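Stress response kinase A (Escherichia coli, PDB 1ZYL) phosphorylates serine and threonine residues of proteins, itself included, at the expense of ATP, and probably suppresses the effects of stress linked to reactive oxygen species. Local coordinates at residues A[225-230]-A[267-272]; A[151-156]-A[184-189]. All blocks are in the same frame, centred on the assembly; numbering follows the deposited sequence.

Contact 1: A[225-230]-A[267-272]; sequences PAVQDL and EPLRAM
The flat carboxamide of Gln-228 meets the branched side chain of Leu-269, whose CB, CG and two methyls lie near it. The other flat group, the guanidinium of Arg-270, is modelled with the carboxylate of Glu-267 at its edge and in its plane, in a salt bridge within 267-272 that is too tight for its details to be trusted. Gln-228 leaves its backbone beside helix 266-283 rather than facing it, and a bend at chi2 (-51°) carries its end nearer to the leucine. Its aliphatic part joins in, CG standing 4.1 Å from Leu-269 CD1. The CB of Leu-269 points at 225-230, and its CD1 comes within 4.1 Å of Gln-228 CA. Two apolar neighbours border the same methyl: Pro-225 CG and Val-227 CG2 each lie 4.4 Å from Leu-269 CD1. The contact is thus one buried leucine set against a short turn, with no hydrogen bond between the segments. With an alanine in place of Leu-269, a gap would probably open beside Pro-225 and Val-227, and the end of Gln-228 would be freer to turn. The turn is tied elsewhere: Asp-229 accepts hydrogen bonds from His-133 NE2 and the backbone N of His-199, resembling the helix F aspartate that braces the catalytic loop in eukaryotic protein kinases. Beyond the leucine, helix 266-283 packs on helices 171-188 and 300-316, while Ala-226 and Leu-230 touch helix 238-252, and the turn directly follows strand 223-224.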
loop_
_atom_site.group_PDB
_atom_site.type_symbol
_atom_site.label_atom_id
_atom_site.label_comp_id
_atom_site.label_asym_id
_atom_site.label_seq_id
_atom_site.Cartn_x
_atom_site.Cartn_y
_atom_site.Cartn_z
ATOM N N PRO A 225 -12.252 -0.317 -3.938
ATOM C CA PRO A 225 -13.289 0.600 -3.459
ATOM C C PRO A 225 -12.674 1.827 -2.802
ATOM O O PRO A 225 -11.718 1.719 -2.023
ATOM C CB PRO A 225 -14.064 -0.257 -2.474
ATOM C CG PRO A 225 -12.988 -1.055 -1.857
ATOM C CD PRO A 225 -12.110 -1.464 -3.027
ATOM N N ALA A 226 -13.235 2.992 -3.114
ATOM C CA ALA A 226 -12.755 4.256 -2.575
ATOM C C ALA A 226 -12.384 4.152 -1.100
ATOM O O ALA A 226 -11.350 4.681 -0.687
ATOM C CB ALA A 226 -13.796 5.339 -2.789
ATOM N N VAL A 227 -13.209 3.468 -0.309
ATOM C CA VAL A 227 -12.927 3.311 1.118
ATOM C C VAL A 227 -11.506 2.871 1.439
ATOM O O VAL A 227 -10.974 3.231 2.494
ATOM C CB VAL A 227 -13.853 2.297 1.797
ATOM C CG1 VAL A 227 -14.918 3.021 2.565
ATOM C CG2 VAL A 227 -14.462 1.376 0.776
ATOM N N GLN A 228 -10.905 2.092 0.539
ATOM C CA GLN A 228 -9.548 1.583 0.734
ATOM C C GLN A 228 -8.559 2.672 1.111
ATOM O O GLN A 228 -7.691 2.454 1.948
ATOM C CB GLN A 228 -9.044 0.899 -0.532
ATOM C CG GLN A 228 -8.534 -0.509 -0.321
ATOM C CD GLN A 228 -7.522 -0.618 0.798
ATOM O OE1 GLN A 228 -6.355 -0.251 0.646
ATOM N NE2 GLN A 228 -7.968 -1.130 1.937
ATOM N N ASP A 229 -8.689 3.840 0.483
ATOM C CA ASP A 229 -7.788 4.959 0.740
ATOM C C ASP A 229 -8.291 5.845 1.872
ATOM O O ASP A 229 -7.730 6.915 2.123
ATOM C CB ASP A 229 -7.625 5.808 -0.527
ATOM C CG ASP A 229 -6.899 5.076 -1.640
ATOM O OD1 ASP A 229 -7.035 5.495 -2.808
ATOM O OD2 ASP A 229 -6.186 4.089 -1.351
ATOM N N LEU A 230 -9.346 5.407 2.558
ATOM C CA LEU A 230 -9.894 6.193 3.651
ATOM C C LEU A 230 -9.898 5.520 5.015
ATOM O O LEU A 230 -9.631 6.167 6.027
ATOM C CB LEU A 230 -11.317 6.631 3.324
ATOM C CG LEU A 230 -11.529 7.608 2.166
ATOM C CD1 LEU A 230 -13.009 7.974 2.114
ATOM C CD2 LEU A 230 -10.679 8.857 2.354
ATOM N N GLU A 267 -14.017 -3.652 7.790
ATOM C CA GLU A 267 -13.517 -4.793 8.538
ATOM C C GLU A 267 -13.062 -5.877 7.574
ATOM O O GLU A 267 -12.115 -6.607 7.854
ATOM C CB GLU A 267 -14.568 -5.294 9.527
ATOM C CG GLU A 267 -14.881 -4.247 10.592
ATOM C CD GLU A 267 -13.614 -3.662 11.239
ATOM O OE1 GLU A 267 -13.624 -2.453 11.586
ATOM O OE2 GLU A 267 -12.615 -4.406 11.407
ATOM N N PRO A 268 -13.744 -6.019 6.432
ATOM C CA PRO A 268 -13.238 -7.058 5.537
ATOM C C PRO A 268 -11.898 -6.629 4.930
ATOM O O PRO A 268 -11.017 -7.454 4.716
ATOM C CB PRO A 268 -14.346 -7.184 4.505
ATOM C CG PRO A 268 -15.555 -7.007 5.349
ATOM C CD PRO A 268 -15.179 -5.794 6.190
ATOM N N LEU A 269 -11.732 -5.336 4.663
ATOM C CA LEU A 269 -10.472 -4.847 4.089
ATOM C C LEU A 269 -9.330 -5.013 5.077
ATOM O O LEU A 269 -8.232 -5.429 4.703
ATOM C CB LEU A 269 -10.579 -3.371 3.690
ATOM C CG LEU A 269 -11.472 -3.079 2.490
ATOM C CD1 LEU A 269 -11.564 -1.592 2.286
ATOM C CD2 LEU A 269 -10.920 -3.759 1.264
ATOM N N ARG A 270 -9.592 -4.679 6.335
ATOM C CA ARG A 270 -8.586 -4.800 7.379
ATOM C C ARG A 270 -8.201 -6.282 7.527
ATOM O O ARG A 270 -7.015 -6.623 7.642
ATOM C CB ARG A 270 -9.134 -4.231 8.689
ATOM C CG ARG A 270 -8.244 -4.479 9.903
ATOM C CD ARG A 270 -8.912 -3.982 11.166
ATOM N NE ARG A 270 -8.851 -2.529 11.312
ATOM C CZ ARG A 270 -9.914 -1.758 11.527
ATOM N NH1 ARG A 270 -9.777 -0.448 11.664
ATOM N NH2 ARG A 270 -11.125 -2.297 11.590
ATOM N N ALA A 271 -9.203 -7.156 7.512
ATOM C CA ALA A 271 -8.952 -8.585 7.612
ATOM C C ALA A 271 -8.094 -8.959 6.420
ATOM O O ALA A 271 -7.142 -9.729 6.535
ATOM C CB ALA A 271 -10.254 -9.358 7.558
ATOM N N MET A 272 -8.439 -8.393 5.268
ATOM C CA MET A 272 -7.722 -8.665 4.034
ATOM C C MET A 272 -6.265 -8.235 4.087
ATOM O O MET A 272 -5.379 -8.985 3.672
ATOM C CB MET A 272 -8.434 -7.988 2.864
ATOM C CG MET A 272 -9.687 -8.730 2.396
ATOM S SD MET A 272 -10.671 -7.848 1.168
ATOM C CE MET A 272 -12.081 -8.228 1.784
#

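Contact 2: A[151-156]-A[184-189]; sequences EYLIEP and AVTAHW
Leu-153 sends CG anti to its own carbonyl carbon (chi1 -58°), and with chi2 extended at -177° its CD1 reaches out to the valine on the facing helix. Val-185 answers with both branches: CG1 sits between the backbone N and the carbonyl carbon (chi1 42°), CG2 anti to the backbone N, and the two side chains meet tip to tip. Leu-153 CD1 lies 3.9 Å from Val-185 CG2; its modelled approach to CG1 is shorter still and doubtful. At the margin, Thr-186 adds its methyl, CG2 being 4.4 Å from Leu-153 CD1. The threonine hydroxyl takes no part in this apolar meeting, because its OG1 is hydrogen-bonded to the carbonyl oxygens of Ile-182 and Ala-183 in the preceding turn of its own helix. The backbones remain well separated, the nearest pair being Leu-153 CA and Thr-186 CA at 9.0 Å, which makes this a light contact bridged by side chains alone. Leu-153 belongs to a wider, pi-type turn at 151-154, and the helix kinks at Pro-156, whose ring nitrogen has no hydrogen to give. Leu-153 also touches Val-275, and Val-185 touches Met-272, both on helix 266-283. The three helices 149-161, 171-188 and 266-283 therefore share an apolar core, part of the largely helical C-terminal lobe characteristic of the aminoglycoside phosphotransferase-like kinases.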
loop_
_atom_site.group_PDB
_atom_site.type_symbol
_atom_site.label_atom_id
_atom_site.label_comp_id
_atom_site.label_asym_id
_atom_site.label_seq_id
_atom_site.Cartn_x
_atom_site.Cartn_y
_atom_site.Cartn_z
ATOM N N GLU A 151 -6.184 -12.505 -4.503
ATOM C CA GLU A 151 -4.856 -12.030 -4.125
ATOM C C GLU A 151 -4.693 -11.794 -2.635
ATOM O O GLU A 151 -3.624 -12.025 -2.067
ATOM C CB GLU A 151 -4.547 -10.719 -4.853
ATOM C CG GLU A 151 -3.177 -10.157 -4.551
ATOM C CD GLU A 151 -2.971 -8.803 -5.172
ATOM O OE1 GLU A 151 -1.804 -8.380 -5.345
ATOM O OE2 GLU A 151 -3.990 -8.153 -5.479
ATOM N N TYR A 152 -5.757 -11.320 -2.004
ATOM C CA TYR A 152 -5.700 -11.021 -0.590
ATOM C C TYR A 152 -5.946 -12.172 0.366
ATOM O O TYR A 152 -5.353 -12.201 1.437
ATOM C CB TYR A 152 -6.641 -9.855 -0.275
ATOM C CG TYR A 152 -6.016 -8.520 -0.596
ATOM C CD1 TYR A 152 -5.944 -8.053 -1.905
ATOM C CD2 TYR A 152 -5.431 -7.753 0.412
ATOM C CE1 TYR A 152 -5.302 -6.849 -2.202
ATOM C CE2 TYR A 152 -4.792 -6.557 0.131
ATOM C CZ TYR A 152 -4.729 -6.105 -1.175
ATOM O OH TYR A 152 -4.115 -4.901 -1.434
ATOM N N LEU A 153 -6.791 -13.125 -0.017
ATOM C CA LEU A 153 -7.096 -14.256 0.863
ATOM C C LEU A 153 -6.678 -15.661 0.408
ATOM O O LEU A 153 -5.862 -16.316 1.061
ATOM C CB LEU A 153 -8.594 -14.290 1.175
ATOM C CG LEU A 153 -9.209 -13.064 1.835
ATOM C CD1 LEU A 153 -10.666 -13.328 2.130
ATOM C CD2 LEU A 153 -8.464 -12.754 3.104
ATOM N N ILE A 154 -7.241 -16.130 -0.700
ATOM C CA ILE A 154 -6.940 -17.473 -1.161
ATOM C C ILE A 154 -5.478 -17.766 -1.485
ATOM O O ILE A 154 -4.990 -18.846 -1.158
ATOM C CB ILE A 154 -7.834 -17.866 -2.359
ATOM C CG1 ILE A 154 -7.557 -16.956 -3.549
ATOM C CG2 ILE A 154 -9.300 -17.765 -1.957
ATOM C CD1 ILE A 154 -8.368 -17.310 -4.784
ATOM N N GLU A 155 -4.773 -16.824 -2.111
ATOM C CA GLU A 155 -3.364 -17.051 -2.442
ATOM C C GLU A 155 -2.541 -17.195 -1.165
ATOM O O GLU A 155 -1.782 -18.154 -1.006
ATOM C CB GLU A 155 -2.811 -15.917 -3.306
ATOM C CG GLU A 155 -3.009 -16.132 -4.783
ATOM C CD GLU A 155 -2.227 -15.135 -5.621
ATOM O OE1 GLU A 155 -2.672 -13.974 -5.740
ATOM O OE2 GLU A 155 -1.157 -15.511 -6.151
ATOM N N PRO A 156 -2.666 -16.233 -0.244
ATOM C CA PRO A 156 -1.912 -16.323 1.007
ATOM C C PRO A 156 -2.204 -17.649 1.728
ATOM O O PRO A 156 -1.286 -18.350 2.152
ATOM C CB PRO A 156 -2.405 -15.115 1.784
ATOM C CG PRO A 156 -2.600 -14.109 0.699
ATOM C CD PRO A 156 -3.306 -14.913 -0.374
ATOM N N ALA A 184 -15.517 -15.631 6.971
ATOM C CA ALA A 184 -16.220 -14.450 7.443
ATOM C C ALA A 184 -16.104 -13.277 6.476
ATOM O O ALA A 184 -17.103 -12.664 6.118
ATOM C CB ALA A 184 -15.701 -14.052 8.813
ATOM N N VAL A 185 -14.889 -12.948 6.056
ATOM C CA VAL A 185 -14.715 -11.837 5.128
ATOM C C VAL A 185 -15.432 -12.117 3.806
ATOM O O VAL A 185 -16.091 -11.233 3.260
ATOM C CB VAL A 185 -13.214 -11.535 4.889
ATOM C CG1 VAL A 185 -12.458 -12.806 4.728
ATOM C CG2 VAL A 185 -13.037 -10.679 3.662
ATOM N N THR A 186 -15.323 -13.341 3.298
ATOM C CA THR A 186 -15.997 -13.688 2.051
ATOM C C THR A 186 -17.505 -13.443 2.184
ATOM O O THR A 186 -18.136 -12.890 1.287
ATOM C CB THR A 186 -15.770 -15.176 1.655
ATOM O OG1 THR A 186 -15.824 -15.984 2.830
ATOM C CG2 THR A 186 -14.422 -15.379 0.977
ATOM N N ALA A 187 -18.074 -13.841 3.315
ATOM C CA ALA A 187 -19.506 -13.671 3.544
ATOM C C ALA A 187 -19.962 -12.211 3.578
ATOM O O ALA A 187 -21.149 -11.931 3.434
ATOM C CB ALA A 187 -19.925 -14.379 4.838
ATOM N N HIS A 188 -19.031 -11.282 3.766
ATOM C CA HIS A 188 -19.385 -9.867 3.805
ATOM C C HIS A 188 -18.832 -9.115 2.604
ATOM O O HIS A 188 -19.051 -7.915 2.477
ATOM C CB HIS A 188 -18.857 -9.220 5.086
ATOM C CG HIS A 188 -19.398 -9.830 6.342
ATOM N ND1 HIS A 188 -20.674 -9.585 6.799
ATOM C CD2 HIS A 188 -18.840 -10.686 7.230
ATOM C CE1 HIS A 188 -20.878 -10.264 7.914
ATOM N NE2 HIS A 188 -19.780 -10.940 8.197
ATOM N N TRP A 189 -18.112 -9.807 1.722
ATOM C CA TRP A 189 -17.543 -9.146 0.549
ATOM C C TRP A 189 -18.644 -8.948 -0.460
ATOM O O TRP A 189 -19.665 -9.620 -0.394
ATOM C CB TRP A 189 -16.427 -9.988 -0.067
ATOM C CG TRP A 189 -15.571 -9.235 -1.061
ATOM C CD1 TRP A 189 -15.290 -9.611 -2.342
ATOM C CD2 TRP A 189 -14.872 -7.996 -0.846
ATOM N NE1 TRP A 189 -14.459 -8.690 -2.941
ATOM C CE2 TRP A 189 -14.187 -7.687 -2.050
ATOM C CE3 TRP A 189 -14.757 -7.117 0.242
ATOM C CZ2 TRP A 189 -13.400 -6.536 -2.196
ATOM C CZ3 TRP A 189 -13.972 -5.971 0.096
ATOM C CH2 TRP A 189 -13.304 -5.694 -1.118
#

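Contact 2 closes before contact 1 opens along the chain, yet their centres lie only 12 Å apart, joined through helix 266-283. While Leu-269 of that helix faces 225-230, Pro-268 and Met-272 turn to Val-185 of contact 2; Pro-268 CB is 3.8 Å from Val-185 CG2. Tyr-152 adds a second link, its CD2 being 3.5 Å from Met-272 O. Contact 1 is the one nearer to catalysis: the side chain of Gln-228 is about 6 Å from that of Asp-201, the probable proton acceptor, and about 10 Å from that of Asn-206, a probable magnesium ligand. Contact 2 lies away from these sites, farther from the centre of the chain.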